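Aac(6')-Ii (Enterococcus faecium, PDB 1N71) probably transfers the acetyl group of acetyl-coenzyme A to the 6'-amino group of aminoglycoside antibiotics, and so serves antibiotic resistance. Local coordinates at residues 58-63 / 90-95; 71-76 / 107-112. All coordinates share one frame; numbering follows the deposited sequence.

How the contacts relate
Contacts 1 and 2 lie side by side in the GNAT fold, their centres about 10 Å apart. Contact 1 lays helix 87-101 on strand 55-66; contact 2 joins strands 70-78 and 106-112, the two strands that this helix connects. Strands 55-66 and 70-78 are antiparallel neighbours, and their backbones meet where Gly61 O lies 2.8 Å from His74 N and Ile63 O 2.8 Å from Glu72 N, both probable hydrogen bonds. Coenzyme A lies against contact 2, which supplies Leu76, Gly110 and Thr111 to its pocket. Contact 1 stands one layer back: the side chains of Ile60 and Leu76 come within about 4 Å, and the side chain of Val92 within about 7 Å of coenzyme A.

Contact 1: residues 58-63 / 90-95; sequences GFIGAI and RLVNYL
Ile60 of strand 55-66 points at helix 87-101 and meets Leu91, Val92 and Leu95, a helix-on-sheet packing within the GNAT acetyltransferase fold. The short segments 58-63 and 90-95 run 8.5 Å apart at closest approach, their directions 30° from parallel. From Ile60 the contact fans out by branch. Its CB lies near Leu91 CB; CG2 turns to the same residue, 3.8 Å from Leu91 CB and 3.7 Å from Leu91 O. CG1, anti to the backbone N (chi1 -170°), carries the extended arm forward past Leu95 CD2. At the tip, CD1 reaches Leu95 CD2 at 3.5 Å and also touches Val92, 3.8 Å from its CG2. The Leu91 side chain runs counter to that of Ile60 and brings CD1 to the strand backbone, 3.6 Å from Phe59 N. The same methyl lies 3.8 Å from Gly58 C. No hydrogen bond crosses, and every touching residue is buried. Ile3 of strand 2-5 and Leu76 of strand 70-78 also pack on Leu91, while Val48 of strand 46-52 touches Ile60. Farther along, Leu95 CD1 presses on Ala62 CB at 3.4 Å, tighter than usual van der Waals contact.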
loop_
_atom_site.group_PDB
_atom_site.type_symbol
_atom_site.label_atom_id
_atom_site.label_comp_id
_atom_site.label_asym_id
_atom_site.label_seq_id
_atom_site.Cartn_x
_atom_site.Cartn_y
_atom_site.Cartn_z
ATOM N N GLY A 58 -10.199 -16.050 -15.894
ATOM C CA GLY A 58 -10.024 -15.259 -14.690
ATOM C C GLY A 58 -8.682 -15.485 -14.021
ATOM O O GLY A 58 -8.093 -16.564 -14.121
ATOM N N PHE A 59 -8.187 -14.463 -13.334
ATOM C CA PHE A 59 -6.902 -14.567 -12.660
ATOM C C PHE A 59 -6.888 -13.704 -11.408
ATOM O O PHE A 59 -7.474 -12.624 -11.385
ATOM C CB PHE A 59 -5.777 -14.104 -13.586
ATOM C CG PHE A 59 -4.410 -14.165 -12.962
ATOM C CD1 PHE A 59 -3.704 -15.365 -12.914
ATOM C CD2 PHE A 59 -3.833 -13.024 -12.401
ATOM C CE1 PHE A 59 -2.441 -15.435 -12.319
ATOM C CE2 PHE A 59 -2.576 -13.077 -11.805
ATOM C CZ PHE A 59 -1.873 -14.289 -11.763
ATOM N N ILE A 60 -6.218 -14.193 -10.373
ATOM C CA ILE A 60 -6.098 -13.452 -9.125
ATOM C C ILE A 60 -4.715 -13.728 -8.548
ATOM O O ILE A 60 -4.178 -14.829 -8.689
ATOM C CB ILE A 60 -7.194 -13.862 -8.105
ATOM C CG1 ILE A 60 -7.189 -12.889 -6.920
ATOM C CG2 ILE A 60 -6.962 -15.291 -7.620
ATOM C CD1 ILE A 60 -8.332 -13.103 -5.940
ATOM N N GLY A 61 -4.123 -12.717 -7.923
ATOM C CA GLY A 61 -2.809 -12.898 -7.338
ATOM C C GLY A 61 -2.712 -12.204 -5.994
ATOM O O GLY A 61 -3.585 -11.414 -5.633
ATOM N N ALA A 62 -1.659 -12.508 -5.243
ATOM C CA ALA A 62 -1.451 -11.876 -3.946
ATOM C C ALA A 62 0.037 -11.652 -3.727
ATOM O O ALA A 62 0.863 -12.504 -4.065
ATOM C CB ALA A 62 -2.030 -12.740 -2.830
ATOM N N ILE A 63 0.366 -10.497 -3.158
ATOM C CA ILE A 63 1.746 -10.106 -2.883
ATOM C C ILE A 63 1.975 -10.016 -1.373
ATOM O O ILE A 63 1.210 -9.367 -0.664
ATOM C CB ILE A 63 2.045 -8.710 -3.475
ATOM C CG1 ILE A 63 1.735 -8.693 -4.970
ATOM C CG2 ILE A 63 3.498 -8.337 -3.226
ATOM C CD1 ILE A 63 1.765 -7.305 -5.574
ATOM N N ARG A 90 -15.035 -17.569 -6.486
ATOM C CA ARG A 90 -14.214 -18.766 -6.416
ATOM C C ARG A 90 -12.723 -18.433 -6.414
ATOM O O ARG A 90 -11.934 -19.094 -5.733
ATOM C CB ARG A 90 -14.589 -19.693 -7.575
ATOM C CG ARG A 90 -16.059 -20.099 -7.504
ATOM C CD ARG A 90 -16.518 -20.798 -8.763
ATOM N NE ARG A 90 -15.818 -22.056 -8.959
ATOM C CZ ARG A 90 -15.935 -22.810 -10.045
ATOM N NH1 ARG A 90 -16.726 -22.420 -11.036
ATOM N NH2 ARG A 90 -15.264 -23.952 -10.133
ATOM N N LEU A 91 -12.331 -17.401 -7.156
ATOM C CA LEU A 91 -10.927 -16.998 -7.190
ATOM C C LEU A 91 -10.498 -16.421 -5.841
ATOM O O LEU A 91 -9.426 -16.740 -5.330
ATOM C CB LEU A 91 -10.682 -15.948 -8.286
ATOM C CG LEU A 91 -10.673 -16.430 -9.738
ATOM C CD1 LEU A 91 -10.533 -15.236 -10.681
ATOM C CD2 LEU A 91 -9.530 -17.415 -9.941
ATOM N N VAL A 92 -11.334 -15.565 -5.265
ATOM C CA VAL A 92 -11.003 -14.968 -3.979
ATOM C C VAL A 92 -10.915 -16.028 -2.888
ATOM O O VAL A 92 -9.977 -16.032 -2.097
ATOM C CB VAL A 92 -12.028 -13.897 -3.593
ATOM C CG1 VAL A 92 -11.805 -13.440 -2.157
ATOM C CG2 VAL A 92 -11.895 -12.716 -4.546
ATOM N N ASN A 93 -11.882 -16.937 -2.852
ATOM C CA ASN A 93 -11.866 -17.989 -1.845
ATOM C C ASN A 93 -10.650 -18.898 -1.991
ATOM O O ASN A 93 -10.087 -19.352 -0.991
ATOM C CB ASN A 93 -13.156 -18.812 -1.910
ATOM C CG ASN A 93 -14.363 -18.032 -1.422
ATOM O OD1 ASN A 93 -14.280 -17.294 -0.442
ATOM N ND2 ASN A 93 -15.492 -18.204 -2.092
ATOM N N TYR A 94 -10.234 -19.161 -3.228
ATOM C CA TYR A 94 -9.072 -20.013 -3.449
ATOM C C TYR A 94 -7.824 -19.257 -2.999
ATOM O O TYR A 94 -6.921 -19.825 -2.393
ATOM C CB TYR A 94 -8.961 -20.400 -4.927
ATOM C CG TYR A 94 -8.009 -21.545 -5.202
ATOM C CD1 TYR A 94 -6.632 -21.345 -5.225
ATOM C CD2 TYR A 94 -8.490 -22.832 -5.436
ATOM C CE1 TYR A 94 -5.754 -22.399 -5.476
ATOM C CE2 TYR A 94 -7.621 -23.894 -5.686
ATOM C CZ TYR A 94 -6.256 -23.668 -5.706
ATOM O OH TYR A 94 -5.393 -24.712 -5.959
ATOM N N LEU A 95 -7.774 -17.963 -3.298
ATOM C CA LEU A 95 -6.633 -17.163 -2.890
ATOM C C LEU A 95 -6.510 -17.204 -1.366
ATOM O O LEU A 95 -5.425 -17.405 -0.825
ATOM C CB LEU A 95 -6.803 -15.712 -3.351
ATOM C CG LEU A 95 -5.740 -14.740 -2.827
ATOM C CD1 LEU A 95 -4.381 -15.072 -3.426
ATOM C CD2 LEU A 95 -6.137 -13.322 -3.181
#

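Contact 2: residues 71-76 / 107-112. With COA (coenzyme A), chain E.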
loop_
_atom_site.group_PDB
_atom_site.type_symbol
_atom_site.label_atom_id
_atom_site.label_comp_id
_atom_site.label_asym_id
_atom_site.label_seq_id
_atom_site.Cartn_x
_atom_site.Cartn_y
_atom_site.Cartn_z
ATOM N N TRP A 71 -0.921 -9.760 3.272
ATOM C CA TRP A 71 -0.852 -9.872 1.820
ATOM C C TRP A 71 -1.795 -8.914 1.099
ATOM O O TRP A 71 -2.903 -8.658 1.564
ATOM C CB TRP A 71 -1.208 -11.295 1.397
ATOM C CG TRP A 71 -0.253 -12.327 1.895
ATOM C CD1 TRP A 71 -0.017 -12.673 3.195
ATOM C CD2 TRP A 71 0.586 -13.163 1.095
ATOM N NE1 TRP A 71 0.922 -13.680 3.253
ATOM C CE2 TRP A 71 1.308 -13.999 1.977
ATOM C CE3 TRP A 71 0.798 -13.290 -0.284
ATOM C CZ2 TRP A 71 2.229 -14.953 1.525
ATOM C CZ3 TRP A 71 1.715 -14.241 -0.737
ATOM C CH2 TRP A 71 2.417 -15.060 0.169
ATOM N N GLU A 72 -1.346 -8.401 -0.042
ATOM C CA GLU A 72 -2.160 -7.509 -0.858
ATOM C C GLU A 72 -2.731 -8.284 -2.037
ATOM O O GLU A 72 -1.980 -8.885 -2.814
ATOM C CB GLU A 72 -1.331 -6.341 -1.402
ATOM C CG GLU A 72 -2.068 -5.567 -2.499
ATOM C CD GLU A 72 -1.280 -4.388 -3.049
ATOM O OE1 GLU A 72 -0.036 -4.395 -2.964
ATOM O OE2 GLU A 72 -1.912 -3.453 -3.582
ATOM N N LEU A 73 -4.055 -8.269 -2.166
ATOM C CA LEU A 73 -4.734 -8.941 -3.264
ATOM C C LEU A 73 -4.505 -8.078 -4.503
ATOM O O LEU A 73 -4.913 -6.912 -4.547
ATOM C CB LEU A 73 -6.238 -9.058 -2.958
ATOM C CG LEU A 73 -7.157 -9.772 -3.962
ATOM C CD1 LEU A 73 -8.502 -10.045 -3.300
ATOM C CD2 LEU A 73 -7.342 -8.930 -5.220
ATOM N N HIS A 74 -3.834 -8.643 -5.501
ATOM C CA HIS A 74 -3.552 -7.905 -6.727
ATOM C C HIS A 74 -2.898 -8.805 -7.771
ATOM O O HIS A 74 -1.874 -9.429 -7.506
ATOM C CB HIS A 74 -2.633 -6.716 -6.418
ATOM C CG HIS A 74 -2.185 -5.963 -7.632
ATOM N ND1 HIS A 74 -1.187 -6.422 -8.466
ATOM C CD2 HIS A 74 -2.602 -4.786 -8.157
ATOM C CE1 HIS A 74 -1.008 -5.560 -9.451
ATOM N NE2 HIS A 74 -1.855 -4.558 -9.287
ATOM N N PRO A 75 -3.506 -8.908 -8.960
ATOM C CA PRO A 75 -4.749 -8.232 -9.335
ATOM C C PRO A 75 -5.896 -9.233 -9.267
ATOM O O PRO A 75 -5.724 -10.361 -8.797
ATOM C CB PRO A 75 -4.472 -7.816 -10.763
ATOM C CG PRO A 75 -3.781 -9.053 -11.292
ATOM C CD PRO A 75 -2.834 -9.451 -10.156
ATOM N N LEU A 76 -7.066 -8.806 -9.723
ATOM C CA LEU A 76 -8.234 -9.672 -9.796
ATOM C C LEU A 76 -8.954 -9.264 -11.067
ATOM O O LEU A 76 -9.433 -8.135 -11.189
ATOM C CB LEU A 76 -9.175 -9.497 -8.601
ATOM C CG LEU A 76 -10.484 -10.295 -8.745
ATOM C CD1 LEU A 76 -10.178 -11.775 -9.020
ATOM C CD2 LEU A 76 -11.328 -10.150 -7.486
ATOM N N ILE A 107 -5.554 -10.176 4.278
ATOM C CA ILE A 107 -5.415 -9.807 2.887
ATOM C C ILE A 107 -6.095 -8.459 2.769
ATOM O O ILE A 107 -7.199 -8.276 3.279
ATOM C CB ILE A 107 -6.136 -10.812 1.962
ATOM C CG1 ILE A 107 -5.454 -12.181 2.046
ATOM C CG2 ILE A 107 -6.133 -10.295 0.518
ATOM C CD1 ILE A 107 -6.128 -13.254 1.187
ATOM N N TYR A 108 -5.430 -7.513 2.124
ATOM C CA TYR A 108 -6.010 -6.193 1.937
ATOM C C TYR A 108 -5.878 -5.827 0.469
ATOM O O TYR A 108 -5.117 -6.447 -0.269
ATOM C CB TYR A 108 -5.298 -5.151 2.802
ATOM C CG TYR A 108 -3.899 -4.833 2.342
ATOM C CD1 TYR A 108 -2.832 -5.687 2.638
ATOM C CD2 TYR A 108 -3.641 -3.683 1.598
ATOM C CE1 TYR A 108 -1.543 -5.396 2.206
ATOM C CE2 TYR A 108 -2.356 -3.385 1.158
ATOM C CZ TYR A 108 -1.315 -4.244 1.466
ATOM O OH TYR A 108 -0.046 -3.945 1.036
ATOM N N LEU A 109 -6.620 -4.813 0.050
ATOM C CA LEU A 109 -6.609 -4.384 -1.336
ATOM C C LEU A 109 -7.016 -2.926 -1.428
ATOM O O LEU A 109 -7.569 -2.358 -0.483
ATOM C CB LEU A 109 -7.594 -5.238 -2.143
ATOM C CG LEU A 109 -9.043 -5.172 -1.633
ATOM C CD1 LEU A 109 -9.780 -4.008 -2.297
ATOM C CD2 LEU A 109 -9.758 -6.481 -1.932
ATOM N N GLY A 110 -6.718 -2.324 -2.570
ATOM C CA GLY A 110 -7.091 -0.946 -2.803
ATOM C C GLY A 110 -7.939 -0.920 -4.060
ATOM O O GLY A 110 -7.495 -1.367 -5.121
ATOM N N THR A 111 -9.173 -0.441 -3.945
ATOM C CA THR A 111 -10.059 -0.346 -5.097
ATOM C C THR A 111 -10.365 1.138 -5.285
ATOM O O THR A 111 -10.976 1.773 -4.430
ATOM C CB THR A 111 -11.364 -1.164 -4.886
ATOM O OG1 THR A 111 -12.190 -1.059 -6.052
ATOM C CG2 THR A 111 -12.136 -0.669 -3.673
ATOM N N ASP A 112 -9.920 1.690 -6.407
ATOM C CA ASP A 112 -10.106 3.108 -6.675
ATOM C C ASP A 112 -11.493 3.478 -7.187
ATOM O O ASP A 112 -12.221 2.640 -7.708
ATOM C CB ASP A 112 -9.039 3.583 -7.666
ATOM C CG ASP A 112 -7.628 3.226 -7.217
ATOM O OD1 ASP A 112 -7.238 2.038 -7.339
ATOM O OD2 ASP A 112 -6.911 4.126 -6.731
HETATM N N1A COA E . -20.938 -4.210 -7.691
HETATM C C2A COA E . -21.730 -4.791 -6.772
HETATM N N3A COA E . -21.853 -6.110 -6.498
HETATM C C4A COA E . -21.022 -6.865 -7.296
HETATM C C5A COA E . -20.166 -6.411 -8.273
HETATM C C6A COA E . -20.123 -4.993 -8.469
HETATM N N6A COA E . -19.338 -4.422 -9.380
HETATM N N7A COA E . -19.491 -7.466 -8.868
HETATM C C8A COA E . -19.960 -8.514 -8.257
HETATM N N9A COA E . -20.896 -8.230 -7.290
HETATM C C1B COA E . -21.629 -9.162 -6.421
HETATM C C2B COA E . -22.589 -10.075 -7.188
HETATM O O2B COA E . -23.852 -9.413 -7.336
HETATM C C3B COA E . -22.770 -11.307 -6.307
HETATM O O3B COA E . -23.674 -10.965 -5.243
HETATM P P3B COA E . -24.966 -11.877 -4.920
HETATM O O7A COA E . -25.733 -11.884 -6.190
HETATM O O8A COA E . -25.630 -11.157 -3.805
HETATM O O9A COA E . -24.397 -13.193 -4.540
HETATM C C4B COA E . -21.365 -11.452 -5.706
HETATM O O4B COA E . -20.813 -10.131 -5.768
HETATM C C5B COA E . -20.462 -12.477 -6.406
HETATM O O5B COA E . -20.091 -12.007 -7.708
HETATM P P1A COA E . -19.221 -12.905 -8.729
HETATM O O1A COA E . -20.122 -13.425 -9.781
HETATM O O2A COA E . -18.372 -13.836 -7.953
HETATM O O3A COA E . -18.274 -11.776 -9.368
HETATM P P2A COA E . -17.534 -11.795 -10.795
HETATM O O4A COA E . -18.327 -10.991 -11.749
HETATM O O5A COA E . -17.134 -13.173 -11.148
HETATM O O6A COA E . -16.196 -10.976 -10.448
HETATM C CBP COA E . -15.253 -8.738 -10.309
HETATM C CCP COA E . -16.264 -9.726 -9.744
HETATM C CDP COA E . -15.440 -7.396 -9.588
HETATM C CEP COA E . -13.817 -9.282 -10.047
HETATM C CAP COA E . -15.524 -8.587 -11.868
HETATM O OAP COA E . -16.822 -8.047 -12.134
HETATM C C9P COA E . -14.411 -7.819 -12.604
HETATM O O9P COA E . -13.559 -8.433 -13.261
HETATM N N8P COA E . -14.432 -6.485 -12.483
HETATM C C7P COA E . -13.476 -5.566 -13.093
HETATM C C6P COA E . -12.133 -5.543 -12.368
HETATM C C5P COA E . -12.135 -4.690 -11.113
HETATM O O5P COA E . -12.550 -3.525 -11.145
HETATM N N4P COA E . -11.664 -5.275 -10.002
HETATM C C3P COA E . -11.571 -4.640 -8.683
HETATM C C2P COA E . -10.166 -4.723 -8.106
HETATM S S1P COA E . -9.595 -3.168 -7.397
HETATM O O HOH W 1 -4.813 -3.912 -4.275
#
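Trp71 and Glu72 pair in parallel with Ile107 and Tyr108: Tyr108 N donates to Trp71 O at 2.8 Å and Leu73 N to Tyr108 O, also 2.8 Å, both bonds only moderately bent. Beyond them the strands diverge; the axes of segments 71-76 and 107-112 are 46° apart. On one face of the sheet, Glu72 CB sits over a face of the Tyr108 ring in a CH-pi contact, 4.0 Å from its centroid. The ring is brought there by a chi1 of 70°, which sets CG between the backbone N and carbonyl carbon. Glu72's carboxylate plane is turned 14° from the ring plane; its OE1 is hydrogen-bonded to Gln65 NE2, and Leu158 of the second subunit packs on Tyr108. These are the two strands of a beta-alpha-beta crossover, whose helix 87-101 covers the opposite face through Leu95 and Val99. There, Leu73 CB meets Ile107 CG2 at 3.7 Å, and the side chains of Leu73 and Leu109 lie side by side, CD1 of Leu73 near CD2 of Leu109. Where the strands part, as in the splayed GNAT sheet, a water donates to Glu72 OE2 and Leu73 O and accepts from Gly110 N. Coenzyme A lies past this divergence: its sulfur S1P is 3.6 Å from Gly110 O and equally 3.6 Å from Thr111 OG1, and Leu76 CD2 touches its CEP methyl.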